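Local coordinates for protein CcbJ (Streptomyces caelestis, PDB 4HGZ) that probably transfers a methyl group from S-adenosyl-L-methionine to a nitrogen atom of its substrate, at residues N138-L143 and D147-C152; E235-A240 and S268-A273. One frame throughout, in Å; residues are numbered along the deposited sequence.

Interaction 1: residues N138-L143 and D147-C152. With EDO (1,2-ethanediol), chain M.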
loop_
_atom_site.group_PDB
_atom_site.type_symbol
_atom_site.label_atom_id
_atom_site.label_comp_id
_atom_site.label_asym_id
_atom_site.label_seq_id
_atom_site.Cartn_x
_atom_site.Cartn_y
_atom_site.Cartn_z
ATOM N N ASN C 138 -22.170 -16.516 -1.946
ATOM C CA ASN C 138 -22.382 -15.761 -0.708
ATOM C C ASN C 138 -23.782 -15.783 -0.124
ATOM O O ASN C 138 -24.104 -14.960 0.730
ATOM C CB ASN C 138 -21.930 -14.310 -0.873
ATOM C CG ASN C 138 -20.443 -14.194 -1.113
ATOM O OD1 ASN C 138 -19.654 -14.964 -0.573
ATOM N ND2 ASN C 138 -20.053 -13.237 -1.933
ATOM N N THR C 139 -24.620 -16.715 -0.555
ATOM C CA THR C 139 -25.978 -16.740 -0.033
ATOM C C THR C 139 -25.971 -16.924 1.488
ATOM O O THR C 139 -26.664 -16.216 2.220
ATOM C CB THR C 139 -26.839 -17.803 -0.713
ATOM O OG1 THR C 139 -27.210 -17.332 -2.009
ATOM C CG2 THR C 139 -28.121 -18.043 0.083
ATOM N N LEU C 140 -25.169 -17.861 1.967
ATOM C CA LEU C 140 -25.104 -18.089 3.397
ATOM C C LEU C 140 -24.744 -16.813 4.123
ATOM O O LEU C 140 -25.220 -16.581 5.230
ATOM C CB LEU C 140 -24.067 -19.162 3.721
ATOM C CG LEU C 140 -23.853 -19.413 5.210
ATOM C CD1 LEU C 140 -25.100 -20.000 5.812
ATOM C CD2 LEU C 140 -22.654 -20.344 5.407
ATOM N N PHE C 141 -23.887 -15.989 3.519
ATOM C CA PHE C 141 -23.396 -14.785 4.206
ATOM C C PHE C 141 -24.387 -13.634 4.123
ATOM O O PHE C 141 -24.078 -12.511 4.518
ATOM C CB PHE C 141 -22.031 -14.347 3.669
ATOM C CG PHE C 141 -20.901 -15.287 4.017
ATOM C CD1 PHE C 141 -21.059 -16.270 4.984
ATOM C CD2 PHE C 141 -19.666 -15.169 3.397
ATOM C CE1 PHE C 141 -20.003 -17.133 5.310
ATOM C CE2 PHE C 141 -18.604 -16.028 3.719
ATOM C CZ PHE C 141 -18.772 -17.007 4.676
ATOM N N CYS C 142 -25.570 -13.908 3.588
ATOM C CA CYS C 142 -26.652 -12.917 3.530
ATOM C C CYS C 142 -27.365 -12.840 4.869
ATOM O O CYS C 142 -28.016 -11.851 5.177
ATOM C CB CYS C 142 -27.660 -13.277 2.432
ATOM S SG CYS C 142 -27.027 -12.931 0.761
ATOM N N LEU C 143 -27.240 -13.903 5.657
ATOM C CA LEU C 143 -27.748 -13.918 7.013
ATOM C C LEU C 143 -26.793 -13.104 7.883
ATOM O O LEU C 143 -25.606 -13.412 7.978
ATOM C CB LEU C 143 -27.848 -15.359 7.490
ATOM C CG LEU C 143 -28.804 -16.168 6.606
ATOM C CD1 LEU C 143 -28.732 -17.656 6.884
ATOM C CD2 LEU C 143 -30.213 -15.654 6.799
ATOM N N ASP C 147 -25.034 -16.592 14.525
ATOM C CA ASP C 147 -26.061 -17.498 15.047
ATOM C C ASP C 147 -27.063 -17.878 13.959
ATOM O O ASP C 147 -27.429 -19.053 13.827
ATOM C CB ASP C 147 -26.792 -16.897 16.242
ATOM C CG ASP C 147 -25.889 -16.686 17.445
ATOM O OD1 ASP C 147 -24.682 -17.022 17.374
ATOM O OD2 ASP C 147 -26.396 -16.175 18.473
ATOM N N GLU C 148 -27.496 -16.887 13.180
ATOM C CA GLU C 148 -28.418 -17.145 12.085
ATOM C C GLU C 148 -27.791 -18.128 11.107
ATOM O O GLU C 148 -28.477 -19.004 10.580
ATOM C CB GLU C 148 -28.825 -15.859 11.359
ATOM C CG GLU C 148 -29.701 -14.904 12.163
ATOM C CD GLU C 148 -28.880 -13.868 12.949
ATOM O OE1 GLU C 148 -27.908 -14.243 13.657
ATOM O OE2 GLU C 148 -29.210 -12.664 12.856
ATOM N N GLN C 149 -26.484 -17.992 10.882
ATOM C CA GLN C 149 -25.794 -18.848 9.913
ATOM C C GLN C 149 -25.686 -20.281 10.417
ATOM O O GLN C 149 -25.983 -21.235 9.696
ATOM C CB GLN C 149 -24.428 -18.268 9.537
ATOM C CG GLN C 149 -24.563 -16.990 8.710
ATOM C CD GLN C 149 -23.260 -16.238 8.527
ATOM O OE1 GLN C 149 -22.234 -16.545 9.152
ATOM N NE2 GLN C 149 -23.294 -15.237 7.665
ATOM N N ILE C 150 -25.278 -20.433 11.668
ATOM C CA ILE C 150 -25.341 -21.737 12.303
ATOM C C ILE C 150 -26.747 -22.356 12.174
ATOM O O ILE C 150 -26.895 -23.475 11.691
ATOM C CB ILE C 150 -24.941 -21.640 13.769
ATOM C CG1 ILE C 150 -23.489 -21.177 13.872
ATOM C CG2 ILE C 150 -25.159 -22.971 14.467
ATOM C CD1 ILE C 150 -22.981 -21.091 15.293
ATOM N N ASP C 151 -27.779 -21.619 12.578
ATOM C CA ASP C 151 -29.148 -22.131 12.462
ATOM C C ASP C 151 -29.416 -22.607 11.048
ATOM O O ASP C 151 -29.971 -23.684 10.841
ATOM C CB ASP C 151 -30.177 -21.067 12.834
ATOM C CG ASP C 151 -30.178 -20.752 14.315
ATOM O OD1 ASP C 151 -29.476 -21.458 15.067
ATOM O OD2 ASP C 151 -30.884 -19.804 14.730
ATOM N N CYS C 152 -29.024 -21.801 10.068
ATOM C CA CYS C 152 -29.263 -22.158 8.688
ATOM C C CYS C 152 -28.566 -23.478 8.348
ATOM O O CYS C 152 -29.177 -24.399 7.785
ATOM C CB CYS C 152 -28.791 -21.053 7.760
ATOM S SG CYS C 152 -28.985 -21.458 6.019
HETATM C C1 EDO M . -23.267 -13.022 16.253
HETATM O O1 EDO M . -24.505 -13.737 16.363
HETATM C C2 EDO M . -23.263 -12.198 14.967
HETATM O O2 EDO M . -21.934 -11.733 14.718
#
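Q149 reaches from the helix into the turn that precedes it and accounts for the largest part of the surface buried here. With CG beside the backbone N (chi1 -69°), the chain runs extended toward residues 140-143. Its CB lies 4.2 Å from CD1 of L140. CG packs 3.9 Å from CB of L143, and CD is 3.7 Å from the carbonyl O of L143. At the tip, OE1 touches M239, while NE2 gives a weak hydrogen bond to the carbonyl O of L143 (3.0 Å), poorly aligned at an N-H...O angle of 121°; its stronger partner is the carbonyl O of R229. NE2 is also 3.6 Å from CD1 of the F141 ring, whose plane is turned 33° from that of the amide. One helical turn on, CD1 of L143 meets CB of C152 at 3.5 Å. C152 also touches F120, which binds S-adenosyl-L-homocysteine in another structure of this protein. The backbone N of D147 makes a weak hydrogen bond to O1 of 1,2-ethanediol (3.4 Å), probably from the crystallisation liquor. The contact folds the loop following strand 130-135 back on helix 146-159, while L140, Q149 and I150 pack against helix 233-242.

Interaction 2: residues E235-A240 and S268-A273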
loop_
_atom_site.group_PDB
_atom_site.type_symbol
_atom_site.label_atom_id
_atom_site.label_comp_id
_atom_site.label_asym_id
_atom_site.label_seq_id
_atom_site.Cartn_x
_atom_site.Cartn_y
_atom_site.Cartn_z
ATOM N N GLU C 235 -13.546 -20.514 11.391
ATOM C CA GLU C 235 -14.760 -20.152 12.113
ATOM C C GLU C 235 -15.917 -20.921 11.486
ATOM O O GLU C 235 -16.700 -21.569 12.178
ATOM C CB GLU C 235 -15.017 -18.646 12.009
ATOM C CG GLU C 235 -16.316 -18.163 12.642
ATOM C CD GLU C 235 -16.747 -16.771 12.167
ATOM O OE1 GLU C 235 -16.017 -16.138 11.369
ATOM O OE2 GLU C 235 -17.831 -16.308 12.595
ATOM N N LEU C 236 -16.002 -20.859 10.160
ATOM C CA LEU C 236 -17.072 -21.523 9.429
ATOM C C LEU C 236 -17.139 -23.014 9.751
ATOM O O LEU C 236 -18.216 -23.556 10.031
ATOM C CB LEU C 236 -16.888 -21.318 7.935
ATOM C CG LEU C 236 -18.051 -21.760 7.056
ATOM C CD1 LEU C 236 -19.320 -21.007 7.444
ATOM C CD2 LEU C 236 -17.681 -21.516 5.592
ATOM N N ASP C 237 -15.983 -23.671 9.721
ATOM C CA ASP C 237 -15.906 -25.100 10.023
ATOM C C ASP C 237 -16.385 -25.411 11.444
ATOM O O ASP C 237 -16.965 -26.471 11.702
ATOM C CB ASP C 237 -14.474 -25.614 9.829
ATOM C CG ASP C 237 -14.043 -25.623 8.364
ATOM O OD1 ASP C 237 -14.900 -25.436 7.458
ATOM O OD2 ASP C 237 -12.835 -25.822 8.121
ATOM N N LEU C 238 -16.139 -24.489 12.369
ATOM C CA LEU C 238 -16.559 -24.707 13.744
ATOM C C LEU C 238 -18.078 -24.521 13.837
ATOM O O LEU C 238 -18.774 -25.270 14.529
ATOM C CB LEU C 238 -15.813 -23.767 14.693
ATOM C CG LEU C 238 -16.143 -23.946 16.169
ATOM C CD1 LEU C 238 -15.967 -25.405 16.546
ATOM C CD2 LEU C 238 -15.294 -23.038 17.039
ATOM N N MET C 239 -18.589 -23.534 13.113
ATOM C CA MET C 239 -20.019 -23.334 13.010
ATOM C C MET C 239 -20.672 -24.612 12.496
ATOM O O MET C 239 -21.646 -25.103 13.075
ATOM C CB MET C 239 -20.320 -22.170 12.079
ATOM C CG MET C 239 -19.859 -20.853 12.626
ATOM S SD MET C 239 -19.660 -19.583 11.366
ATOM C CE MET C 239 -21.316 -19.499 10.680
ATOM N N ALA C 240 -20.121 -25.158 11.416
ATOM C CA ALA C 240 -20.625 -26.407 10.867
ATOM C C ALA C 240 -20.657 -27.506 11.934
ATOM O O ALA C 240 -21.648 -28.226 12.060
ATOM C CB ALA C 240 -19.789 -26.838 9.680
ATOM N N SER C 268 -17.165 -25.324 -0.207
ATOM C CA SER C 268 -16.998 -26.269 0.877
ATOM C C SER C 268 -18.126 -27.282 0.854
ATOM O O SER C 268 -19.281 -26.941 0.583
ATOM C CB SER C 268 -16.973 -25.536 2.221
ATOM O OG SER C 268 -15.988 -24.518 2.220
ATOM N N VAL C 269 -17.777 -28.530 1.138
ATOM C CA VAL C 269 -18.734 -29.615 1.149
ATOM C C VAL C 269 -18.745 -30.267 2.528
ATOM O O VAL C 269 -17.698 -30.719 3.022
ATOM C CB VAL C 269 -18.358 -30.684 0.119
ATOM C CG1 VAL C 269 -19.446 -31.741 0.032
ATOM C CG2 VAL C 269 -18.112 -30.052 -1.218
ATOM N N TYR C 270 -19.933 -30.326 3.132
ATOM C CA TYR C 270 -20.108 -30.857 4.483
ATOM C C TYR C 270 -21.037 -32.069 4.492
ATOM O O TYR C 270 -21.942 -32.180 3.650
ATOM C CB TYR C 270 -20.709 -29.783 5.391
ATOM C CG TYR C 270 -19.861 -28.548 5.556
ATOM C CD1 TYR C 270 -18.887 -28.477 6.544
ATOM C CD2 TYR C 270 -20.033 -27.451 4.729
ATOM C CE1 TYR C 270 -18.118 -27.343 6.705
ATOM C CE2 TYR C 270 -19.267 -26.321 4.880
ATOM C CZ TYR C 270 -18.308 -26.271 5.866
ATOM O OH TYR C 270 -17.533 -25.140 6.018
ATOM N N ARG C 271 -20.806 -32.964 5.454
ATOM C CA ARG C 271 -21.664 -34.118 5.692
ATOM C C ARG C 271 -22.242 -34.014 7.088
ATOM O O ARG C 271 -21.762 -33.242 7.911
ATOM C CB ARG C 271 -20.868 -35.420 5.637
ATOM C CG ARG C 271 -20.595 -35.967 4.264
ATOM C CD ARG C 271 -19.929 -37.337 4.377
ATOM N NE ARG C 271 -18.780 -37.301 5.281
ATOM C CZ ARG C 271 -18.108 -38.374 5.689
ATOM N NH1 ARG C 271 -18.473 -39.584 5.287
ATOM N NH2 ARG C 271 -17.074 -38.234 6.507
ATOM N N ALA C 272 -23.263 -34.817 7.357
ATOM C CA ALA C 272 -23.788 -34.962 8.699
ATOM C C ALA C 272 -22.728 -35.678 9.516
ATOM O O ALA C 272 -22.047 -36.552 8.998
ATOM C CB ALA C 272 -25.058 -35.776 8.667
ATOM N N ALA C 273 -22.586 -35.317 10.786
ATOM C CA ALA C 273 -21.538 -35.905 11.616
ATOM C C ALA C 273 -21.925 -37.278 12.154
ATOM O O ALA C 273 -22.973 -37.442 12.776
ATOM C CB ALA C 273 -21.170 -34.973 12.752
#
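Y270 spans the gap between strand 265-272 and helix 233-242, a helix packed on the C-terminal part of the mixed sheet of this Rossmann-like methyltransferase fold. The two segments run nearly parallel, 21° apart, with axes 10.7 Å from each other at closest approach, a separation bridged by the length of the tyrosine. Its ring is swung to the side of the backbone N (chi1 -62°), which brings the hydroxyl within reach of both L236 and D237. A240, one turn further along the helix, brings its methyl CB to 3.4 Å from CE1, meeting the ring obliquely. L236 takes a different chi1 rotamer, with CG anti to the backbone N (-170°), and this branch point lies 3.6 Å from the phenolic OH, with CD2 nearly as near. OD1 of D237 comes to the edge of the ring, near its plane, with the carboxylate steeply inclined to it. OD2 of D237 forms a salt bridge with R250 on strand 245-251, the stronger polar partner of this side chain, so Y270 is not the only group that holds the carboxylate. The hydroxyl of Y270 donates to OD1 of D237 at 3.0 Å, meeting that oxygen nearly along its C-O axis.

In the fold
Both interactions are largely buried, but interaction 1 has an exposed edge at E148, whereas no touching residue of interaction 2 is exposed. Interaction 1 nevertheless lies nearer the centre of the chain, about 10 Å against 16 Å, and only it adjoins residues of the cofactor site. Their centres are 13 Å apart, and helix 233-242 joins them: M239 packs against Q149 and I150 of helix 146-159, and L236 meets L140. Interaction 1 ties elements adjacent in sequence, using a weak amide bond to a main-chain carbonyl and an aliphatic patch; interaction 2 joins segments 28 residues apart, a helix and the chain's last strand, through a hydroxyl-carboxylate bond. Both border a second subunit, through I150 in interaction 1 and L238 and M239 in interaction 2.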